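Local atomic coordinates of twin-arginine translocation pathway signal protein (Burkholderia phytofirmans, PDB entry 2RJO), a protein that binds beta-D-galactopyranose in the cleft between its two lobes and is probably a periplasmic sugar-binding protein exported by the twin-arginine route. Residues A176-Q181 / W202-D207; T228-T233 / A247-D252; V238-G243 / T289-T294. All blocks are in the same frame, centred on the assembly; numbering follows the deposited sequence.

Overall arrangement
The three contacts show how chemistry follows position within a periplasmic binding protein. Interactions 1 and 2 are buried and both reach the galactose: the first brings a tryptophan face and an asparagine amide, the second a carboxylate that takes two sugar hydroxyls. They join directly, Asp206 OD1 lying 2.8 Å from Ser248 OG in a probable hydrogen bond. Interaction 3, its centre about 17 Å from that of interaction 1, is only partly buried and relies on an isoleucine-valine contact and a lysine chain laid over a helix end, with no polar bond between its two segments. Interactions 2 and 3 hold neighbouring strands of one sheet, 248-250 and 283-291, whose backbones pair antiparallel.

Interaction 1: residues A176-Q181 / W202-D207; sequences ADWNSQ and WAANDD. With GAL (beta-D-galactopyranose), chain B.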
loop_
_atom_site.group_PDB
_atom_site.type_symbol
_atom_site.label_atom_id
_atom_site.label_comp_id
_atom_site.label_asym_id
_atom_site.label_seq_id
_atom_site.Cartn_x
_atom_site.Cartn_y
_atom_site.Cartn_z
ATOM N N ALA A 176 3.488 14.509 -0.619
ATOM C CA ALA A 176 4.613 14.305 0.292
ATOM C C ALA A 176 5.303 12.966 -0.005
ATOM O O ALA A 176 6.096 12.466 0.797
ATOM C CB ALA A 176 4.138 14.358 1.732
ATOM N N ASP A 177 4.972 12.395 -1.162
ATOM C CA ASP A 177 5.562 11.142 -1.628
ATOM C C ASP A 177 5.614 9.990 -0.611
ATOM O O ASP A 177 6.637 9.305 -0.520
ATOM C CB ASP A 177 6.993 11.389 -2.136
ATOM C CG ASP A 177 7.052 12.309 -3.350
ATOM O OD1 ASP A 177 6.127 12.280 -4.188
ATOM O OD2 ASP A 177 8.051 13.053 -3.472
ATOM N N TRP A 178 4.536 9.783 0.149
ATOM C CA TRP A 178 4.462 8.703 1.151
ATOM C C TRP A 178 5.482 8.803 2.299
ATOM O O TRP A 178 5.549 7.908 3.144
ATOM C CB TRP A 178 4.675 7.341 0.486
ATOM C CG TRP A 178 3.881 7.080 -0.774
ATOM C CD1 TRP A 178 4.388 6.772 -2.003
ATOM C CD2 TRP A 178 2.450 7.025 -0.908
ATOM N NE1 TRP A 178 3.369 6.520 -2.888
ATOM C CE2 TRP A 178 2.171 6.670 -2.245
ATOM C CE3 TRP A 178 1.379 7.243 -0.028
ATOM C CZ2 TRP A 178 0.856 6.526 -2.723
ATOM C CZ3 TRP A 178 0.071 7.099 -0.504
ATOM C CH2 TRP A 178 -0.175 6.745 -1.840
ATOM N N ASN A 179 6.264 9.878 2.333
ATOM C CA ASN A 179 7.322 10.053 3.330
ATOM C C ASN A 179 6.960 10.997 4.488
ATOM O O ASN A 179 6.535 12.126 4.257
ATOM C CB ASN A 179 8.565 10.560 2.591
ATOM C CG ASN A 179 9.804 10.547 3.446
ATOM O OD1 ASN A 179 9.906 11.288 4.421
ATOM N ND2 ASN A 179 10.766 9.699 3.084
ATOM N N SER A 180 7.133 10.544 5.729
ATOM C CA SER A 180 6.801 11.385 6.887
ATOM C C SER A 180 7.713 12.592 6.987
ATOM O O SER A 180 7.286 13.658 7.412
ATOM C CB SER A 180 6.903 10.594 8.193
ATOM O OG SER A 180 8.244 10.237 8.461
ATOM N N GLN A 181 8.970 12.409 6.592
ATOM C CA GLN A 181 9.975 13.467 6.644
ATOM C C GLN A 181 9.690 14.574 5.645
ATOM O O GLN A 181 10.201 15.685 5.773
ATOM C CB GLN A 181 11.358 12.880 6.381
ATOM C CG GLN A 181 12.504 13.728 6.888
ATOM C CD GLN A 181 13.540 12.884 7.607
ATOM O OE1 GLN A 181 13.502 11.645 7.539
ATOM N NE2 GLN A 181 14.474 13.543 8.296
ATOM N N TRP A 202 -6.050 15.192 6.420
ATOM C CA TRP A 202 -6.236 13.920 5.711
ATOM C C TRP A 202 -4.888 13.548 5.092
ATOM O O TRP A 202 -4.257 14.377 4.430
ATOM C CB TRP A 202 -7.261 14.086 4.582
ATOM C CG TRP A 202 -7.587 12.819 3.787
ATOM C CD1 TRP A 202 -8.599 11.932 4.036
ATOM C CD2 TRP A 202 -6.943 12.356 2.580
ATOM N NE1 TRP A 202 -8.634 10.957 3.061
ATOM C CE2 TRP A 202 -7.633 11.192 2.161
ATOM C CE3 TRP A 202 -5.858 12.812 1.819
ATOM C CZ2 TRP A 202 -7.269 10.482 1.003
ATOM C CZ3 TRP A 202 -5.496 12.103 0.667
ATOM C CH2 TRP A 202 -6.204 10.952 0.273
ATOM N N ALA A 203 -4.445 12.311 5.310
ATOM C CA ALA A 203 -3.179 11.827 4.755
ATOM C C ALA A 203 -3.412 10.564 3.915
ATOM O O ALA A 203 -4.165 9.666 4.320
ATOM C CB ALA A 203 -2.187 11.534 5.871
ATOM N N ALA A 204 -2.769 10.499 2.748
ATOM C CA ALA A 204 -2.926 9.357 1.847
ATOM C C ALA A 204 -2.368 8.031 2.391
ATOM O O ALA A 204 -2.645 6.978 1.825
ATOM C CB ALA A 204 -2.312 9.676 0.478
ATOM N N ASN A 205 -1.566 8.085 3.454
ATOM C CA ASN A 205 -1.031 6.870 4.091
ATOM C C ASN A 205 -0.619 7.192 5.527
ATOM O O ASN A 205 -0.595 8.359 5.911
ATOM C CB ASN A 205 0.134 6.276 3.272
ATOM C CG ASN A 205 1.466 6.950 3.539
ATOM O OD1 ASN A 205 1.536 8.157 3.735
ATOM N ND2 ASN A 205 2.538 6.168 3.514
ATOM N N ASP A 206 -0.333 6.171 6.334
ATOM C CA ASP A 206 0.047 6.401 7.728
ATOM C C ASP A 206 1.339 7.178 7.949
ATOM O O ASP A 206 1.402 8.035 8.827
ATOM C CB ASP A 206 0.156 5.078 8.499
ATOM C CG ASP A 206 -1.194 4.441 8.765
ATOM O OD1 ASP A 206 -2.221 5.086 8.471
ATOM O OD2 ASP A 206 -1.226 3.300 9.269
ATOM N N ASP A 207 2.371 6.871 7.168
ATOM C CA ASP A 207 3.647 7.546 7.330
ATOM C C ASP A 207 3.489 9.065 7.252
ATOM O O ASP A 207 4.023 9.778 8.093
ATOM C CB ASP A 207 4.652 7.062 6.280
ATOM C CG ASP A 207 6.085 7.110 6.782
ATOM O OD1 ASP A 207 6.360 6.525 7.853
ATOM O OD2 ASP A 207 6.951 7.724 6.116
HETATM C C1 GAL B . 3.503 3.082 0.193
HETATM C C2 GAL B . 2.156 3.369 0.895
HETATM C C3 GAL B . 1.128 2.307 0.446
HETATM C C4 GAL B . 0.974 2.386 -1.083
HETATM C C5 GAL B . 2.379 2.120 -1.694
HETATM C C6 GAL B . 2.270 2.197 -3.203
HETATM O O1 GAL B . 4.460 4.080 0.594
HETATM O O2 GAL B . 2.326 3.292 2.309
HETATM O O3 GAL B . -0.137 2.559 1.054
HETATM O O4 GAL B . 0.541 3.700 -1.436
HETATM O O5 GAL B . 3.337 3.137 -1.252
HETATM O O6 GAL B . 3.554 1.945 -3.740
#
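Trp178 and Asn205 meet in a buried loop-to-loop contact at the sugar-binding end of the parallel sheet of an alpha/beta lobe, where strands 168-175 and 198-203 give way to their following helices. The pair illustrates how a periplasmic binding protein builds its pocket from strand-to-helix turns. GAL O4 stands over one face of the indole, toward its rim, 3.1 Å from Trp178 CZ2. The edge of the same ring is turned to the second loop: Trp178 CZ3 packs 3.6 Å from Ala204 CB, and CE3 lies 3.6 Å from Asn205 CG, with ring and amide planes 66° apart. Asn205 chi1 of 82° sets its CG between the backbone N and the carbonyl carbon. From there ND2 donates to GAL O2 at 3.1 Å and, weakly, to Trp178 O at 3.5 Å, while OD1 caps the next helix at Met208 N. One amide thus ties sugar, loop and helix start together. Farther from the sugar, Ser180 N donates to Asp207 OD2 over 2.9 Å, reaching it from above the carboxylate plane; this links the first turns of two helices. Asn179 is the N-cap of helix 180-194, its OD1 accepting a weak bond from Gln181 N. Helix 149-163 flanks the indole through Ala151 and Arg154, while helices 180-194 and 206-218 set out from the two loops.

Interaction 2: residues T228-T233 / A247-D252; sequences TGMDGT and ASVDWD. With GAL (beta-D-galactopyranose), chain B.
Asp231 OD1 is gripped by two donors, the galactose hydroxyl O3 at 2.7 Å and, through a weak, bent bond, Trp251 NE1 at 2.9 Å. The other carboxylate oxygen, Asp231 OD2, accepts from GAL O2 at 2.7 Å, a bidentate hold on neighbouring sugar hydroxyls of the kind familiar in periplasmic sugar-binding proteins. Asp231 CG lies anti to its own carbonyl carbon (chi1 -83°), which turns the carboxylate back toward the indole; the two planes stand 71° apart, with OD1 at the ring edge. Trp251 in turn meets Trp95 and Tyr121 edge-to-face, so aromatic neighbours hold the indole whose edge faces the aspartate.

Behind the pocket, the loop 228-233 runs alongside segment 247-252. A sound backbone bond joins Gly229 N to Ala247 O, and a weak one runs from Trp251 N to Asp231 O. Ser248 OG accepts from Gly232 N at 3.1 Å and is also bonded to Asp206 OD1, which brings a third chain segment into the polar network. Gly232, with positive phi, brings its CA within 4.2 Å of Asp250 CB. On the apolar side, the side chains of Met230 (a selenomethionine) and Val249 run side by side, CG to CG2 at 3.7 Å. The bend at chi3 of Met230 belongs to a Met-aromatic contact in which SE approaches the indole obliquely, 3.9 Å from Trp251 CZ2.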
loop_
_atom_site.group_PDB
_atom_site.type_symbol
_atom_site.label_atom_id
_atom_site.label_comp_id
_atom_site.label_asym_id
_atom_site.label_seq_id
_atom_site.Cartn_x
_atom_site.Cartn_y
_atom_site.Cartn_z
ATOM N N THR A 228 -6.165 11.568 9.686
ATOM C CA THR A 228 -6.413 10.212 9.210
ATOM C C THR A 228 -5.294 9.745 8.281
ATOM O O THR A 228 -4.591 10.556 7.675
ATOM C CB THR A 228 -7.746 10.092 8.458
ATOM O OG1 THR A 228 -7.736 10.947 7.309
ATOM C CG2 THR A 228 -8.900 10.450 9.368
ATOM N N GLY A 229 -5.134 8.431 8.179
ATOM C CA GLY A 229 -4.104 7.866 7.333
ATOM C C GLY A 229 -4.606 6.619 6.633
ATOM O O GLY A 229 -5.810 6.458 6.452
HETATM N N MSE A 230 -3.691 5.747 6.234
HETATM C CA MSE A 230 -4.047 4.506 5.559
HETATM C C MSE A 230 -2.843 3.587 5.535
HETATM O O MSE A 230 -1.745 4.022 5.216
HETATM C CB MSE A 230 -4.539 4.770 4.122
HETATM C CG MSE A 230 -6.052 4.961 4.020
HETATM SE SE MSE A 230 -6.725 5.156 2.338
HETATM C CE MSE A 230 -6.796 6.914 2.222
ATOM N N ASP A 231 -3.069 2.323 5.883
ATOM C CA ASP A 231 -2.037 1.289 5.919
ATOM C C ASP A 231 -2.272 0.383 7.121
ATOM O O ASP A 231 -2.126 -0.828 7.023
ATOM C CB ASP A 231 -0.621 1.887 6.000
ATOM C CG ASP A 231 -0.067 2.292 4.630
ATOM O OD1 ASP A 231 -0.684 1.922 3.610
ATOM O OD2 ASP A 231 0.986 2.968 4.574
ATOM N N GLY A 232 -2.642 0.979 8.250
ATOM C CA GLY A 232 -2.887 0.204 9.449
ATOM C C GLY A 232 -1.608 -0.338 10.054
ATOM O O GLY A 232 -1.615 -1.399 10.665
ATOM N N THR A 233 -0.508 0.386 9.883
ATOM C CA THR A 233 0.782 -0.030 10.422
ATOM C C THR A 233 0.768 0.107 11.945
ATOM O O THR A 233 0.044 0.939 12.489
ATOM C CB THR A 233 1.930 0.836 9.850
ATOM O OG1 THR A 233 1.799 2.185 10.320
ATOM C CG2 THR A 233 1.886 0.839 8.331
ATOM N N ALA A 247 -8.473 7.617 12.268
ATOM C CA ALA A 247 -8.768 6.449 11.449
ATOM C C ALA A 247 -7.663 6.094 10.473
ATOM O O ALA A 247 -6.833 6.928 10.121
ATOM C CB ALA A 247 -10.070 6.659 10.691
ATOM N N SER A 248 -7.668 4.836 10.045
ATOM C CA SER A 248 -6.714 4.325 9.073
ATOM C C SER A 248 -7.374 3.125 8.385
ATOM O O SER A 248 -8.525 2.779 8.680
ATOM C CB SER A 248 -5.426 3.894 9.773
ATOM O OG SER A 248 -4.458 3.453 8.840
ATOM N N VAL A 249 -6.655 2.494 7.465
ATOM C CA VAL A 249 -7.188 1.330 6.778
ATOM C C VAL A 249 -6.077 0.291 6.705
ATOM O O VAL A 249 -4.978 0.574 6.232
ATOM C CB VAL A 249 -7.692 1.691 5.361
ATOM C CG1 VAL A 249 -8.327 0.468 4.707
ATOM C CG2 VAL A 249 -8.717 2.828 5.448
ATOM N N ASP A 250 -6.360 -0.909 7.197
ATOM C CA ASP A 250 -5.369 -1.972 7.210
ATOM C C ASP A 250 -5.386 -2.837 5.951
ATOM O O ASP A 250 -6.365 -3.544 5.685
ATOM C CB ASP A 250 -5.576 -2.834 8.454
ATOM C CG ASP A 250 -4.373 -3.690 8.773
ATOM O OD1 ASP A 250 -3.331 -3.543 8.091
ATOM O OD2 ASP A 250 -4.464 -4.503 9.713
ATOM N N TRP A 251 -4.299 -2.752 5.178
ATOM C CA TRP A 251 -4.137 -3.508 3.936
ATOM C C TRP A 251 -3.472 -4.831 4.276
ATOM O O TRP A 251 -3.439 -5.751 3.467
ATOM C CB TRP A 251 -3.213 -2.777 2.957
ATOM C CG TRP A 251 -3.461 -1.303 2.737
ATOM C CD1 TRP A 251 -2.529 -0.306 2.819
ATOM C CD2 TRP A 251 -4.673 -0.678 2.285
ATOM N NE1 TRP A 251 -3.078 0.893 2.438
ATOM C CE2 TRP A 251 -4.392 0.696 2.103
ATOM C CE3 TRP A 251 -5.965 -1.142 2.006
ATOM C CZ2 TRP A 251 -5.358 1.611 1.659
ATOM C CZ3 TRP A 251 -6.927 -0.228 1.563
ATOM C CH2 TRP A 251 -6.614 1.130 1.393
ATOM N N ASP A 252 -2.920 -4.902 5.478
ATOM C CA ASP A 252 -2.228 -6.093 5.936
ATOM C C ASP A 252 -1.018 -6.344 5.033
ATOM O O ASP A 252 -0.987 -7.290 4.246
ATOM C CB ASP A 252 -3.160 -7.297 5.906
ATOM C CG ASP A 252 -2.723 -8.378 6.854
ATOM O OD1 ASP A 252 -1.533 -8.374 7.247
ATOM O OD2 ASP A 252 -3.563 -9.235 7.196
HETATM C C1 GAL B . 3.503 3.082 0.193
HETATM C C2 GAL B . 2.156 3.369 0.895
HETATM C C3 GAL B . 1.128 2.307 0.446
HETATM C C4 GAL B . 0.974 2.386 -1.083
HETATM C C5 GAL B . 2.379 2.120 -1.694
HETATM C C6 GAL B . 2.270 2.197 -3.203
HETATM O O1 GAL B . 4.460 4.080 0.594
HETATM O O2 GAL B . 2.326 3.292 2.309
HETATM O O3 GAL B . -0.137 2.559 1.054
HETATM O O4 GAL B . 0.541 3.700 -1.436
HETATM O O5 GAL B . 3.337 3.137 -1.252
HETATM O O6 GAL B . 3.554 1.945 -3.740
HETATM O O HOH W 1 -1.157 -4.135 10.771
#

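Interaction 3: residues V238-G243 / T289-T294; sequences VAIKSG and TFVTKT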
loop_
_atom_site.group_PDB
_atom_site.type_symbol
_atom_site.label_atom_id
_atom_site.label_comp_id
_atom_site.label_asym_id
_atom_site.label_seq_id
_atom_site.Cartn_x
_atom_site.Cartn_y
_atom_site.Cartn_z
ATOM N N VAL A 238 -0.945 2.677 17.034
ATOM C CA VAL A 238 -0.634 3.255 18.337
ATOM C C VAL A 238 -1.201 4.672 18.398
ATOM O O VAL A 238 -1.823 5.066 19.390
ATOM C CB VAL A 238 0.881 3.296 18.566
ATOM C CG1 VAL A 238 1.205 4.042 19.844
ATOM C CG2 VAL A 238 1.414 1.885 18.637
ATOM N N ALA A 239 -1.009 5.427 17.323
ATOM C CA ALA A 239 -1.518 6.789 17.272
ATOM C C ALA A 239 -3.040 6.774 17.348
ATOM O O ALA A 239 -3.641 7.717 17.848
ATOM C CB ALA A 239 -1.068 7.475 16.000
ATOM N N ILE A 240 -3.673 5.715 16.853
ATOM C CA ILE A 240 -5.133 5.663 16.910
ATOM C C ILE A 240 -5.620 5.398 18.334
ATOM O O ILE A 240 -6.578 6.016 18.804
ATOM C CB ILE A 240 -5.715 4.569 15.978
ATOM C CG1 ILE A 240 -5.467 4.938 14.514
ATOM C CG2 ILE A 240 -7.212 4.413 16.232
ATOM C CD1 ILE A 240 -6.000 3.932 13.540
ATOM N N LYS A 241 -4.961 4.478 19.027
ATOM C CA LYS A 241 -5.366 4.171 20.388
ATOM C C LYS A 241 -5.116 5.370 21.300
ATOM O O LYS A 241 -5.769 5.516 22.328
ATOM C CB LYS A 241 -4.601 2.961 20.927
ATOM C CG LYS A 241 -5.214 2.423 22.199
ATOM C CD LYS A 241 -4.182 2.131 23.280
ATOM C CE LYS A 241 -3.541 0.753 23.130
ATOM N NZ LYS A 241 -2.746 0.449 24.363
ATOM N N SER A 242 -4.175 6.226 20.915
ATOM C CA SER A 242 -3.832 7.402 21.709
ATOM C C SER A 242 -4.688 8.612 21.364
ATOM O O SER A 242 -4.505 9.687 21.930
ATOM C CB SER A 242 -2.359 7.755 21.510
ATOM O OG SER A 242 -2.107 8.159 20.174
ATOM N N GLY A 243 -5.615 8.439 20.429
ATOM C CA GLY A 243 -6.488 9.533 20.045
ATOM C C GLY A 243 -5.885 10.558 19.103
ATOM O O GLY A 243 -6.523 11.559 18.780
ATOM N N THR A 289 -9.475 -3.732 6.290
ATOM C CA THR A 289 -10.195 -3.468 7.542
ATOM C C THR A 289 -10.119 -1.994 7.935
ATOM O O THR A 289 -9.038 -1.473 8.211
ATOM C CB THR A 289 -9.601 -4.265 8.735
ATOM O OG1 THR A 289 -9.231 -5.574 8.306
ATOM C CG2 THR A 289 -10.622 -4.383 9.862
ATOM N N PHE A 290 -11.260 -1.315 7.955
ATOM C CA PHE A 290 -11.267 0.076 8.358
ATOM C C PHE A 290 -10.989 0.023 9.855
ATOM O O PHE A 290 -11.609 -0.765 10.567
ATOM C CB PHE A 290 -12.636 0.687 8.116
ATOM C CG PHE A 290 -12.674 2.169 8.306
ATOM C CD1 PHE A 290 -11.992 3.013 7.435
ATOM C CD2 PHE A 290 -13.384 2.728 9.357
ATOM C CE1 PHE A 290 -12.035 4.404 7.599
ATOM C CE2 PHE A 290 -13.432 4.109 9.530
ATOM C CZ PHE A 290 -12.754 4.944 8.656
ATOM N N VAL A 291 -10.065 0.846 10.340
ATOM C CA VAL A 291 -9.735 0.815 11.758
ATOM C C VAL A 291 -9.898 2.166 12.438
ATOM O O VAL A 291 -9.485 3.198 11.916
ATOM C CB VAL A 291 -8.290 0.290 11.977
ATOM C CG1 VAL A 291 -7.311 1.092 11.151
ATOM C CG2 VAL A 291 -7.915 0.376 13.452
ATOM N N THR A 292 -10.514 2.135 13.609
ATOM C CA THR A 292 -10.765 3.319 14.417
ATOM C C THR A 292 -10.632 2.872 15.880
ATOM O O THR A 292 -10.414 1.694 16.128
ATOM C CB THR A 292 -12.180 3.860 14.137
ATOM O OG1 THR A 292 -12.402 5.044 14.909
ATOM C CG2 THR A 292 -13.225 2.825 14.498
ATOM N N LYS A 293 -10.755 3.784 16.841
ATOM C CA LYS A 293 -10.603 3.386 18.237
ATOM C C LYS A 293 -11.549 2.280 18.677
ATOM O O LYS A 293 -11.233 1.528 19.599
ATOM C CB LYS A 293 -10.750 4.584 19.197
ATOM C CG LYS A 293 -9.393 5.155 19.645
ATOM C CD LYS A 293 -9.457 6.021 20.924
ATOM C CE LYS A 293 -9.996 7.418 20.658
ATOM N NZ LYS A 293 -10.038 8.271 21.899
ATOM N N THR A 294 -12.696 2.157 18.019
ATOM C CA THR A 294 -13.649 1.130 18.420
ATOM C C THR A 294 -13.178 -0.291 18.126
ATOM O O THR A 294 -13.525 -1.222 18.853
ATOM C CB THR A 294 -15.027 1.373 17.786
ATOM O OG1 THR A 294 -14.952 1.193 16.371
ATOM C CG2 THR A 294 -15.491 2.792 18.092
#
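Ile240 and Val291 bring the last turn of helix 234-241 against strand 283-291 near Val291, a helix-on-sheet contact in the alpha/beta fold of a periplasmic binding protein. The two branches of Ile240 divide the work. With chi1 at -67°, CG2 lies anti to the backbone N and sits against the backbone at Thr292 and Lys293, 3.8 Å from Thr292 C. The other branch is fully extended (chi2 -180°) and carries CD1 to the strand itself, where it stands 3.9 Å from Val291 CG1 and nearly as close to CG2. Val291 has chi1 at 54°, which sets CG1 between the backbone N and the carbonyl carbon and CG2 opposite the N, with both methyls near the tip of the isoleucine; the two side chains meet at a slant. Ser248 and Val296 also touch Ile240, and Val299 touches Val291, so this apolar patch extends beyond the pair to strand 248-250 and helix 296-302.

Toward the rim, Lys293 lays its aliphatic chain across the end of the helix. Lys293 CG lies 3.1 Å from Ile240 O, a close contact and not a hydrogen bond; the chain then passes Lys241 O at 4.0 Å from CD and reaches Gly243. Here the helix closes in a Schellman motif, and Gly243, with positive phi, turns the chain away; its N returns a bond to Ile240 O at 3.1 Å. That same carbonyl thus receives the capping bond while lying beside the lysine methylenes. A bend at chi3 then directs the far end of the lysine along the turn, placing Lys293 CE 4.1 Å from Gly243 CA.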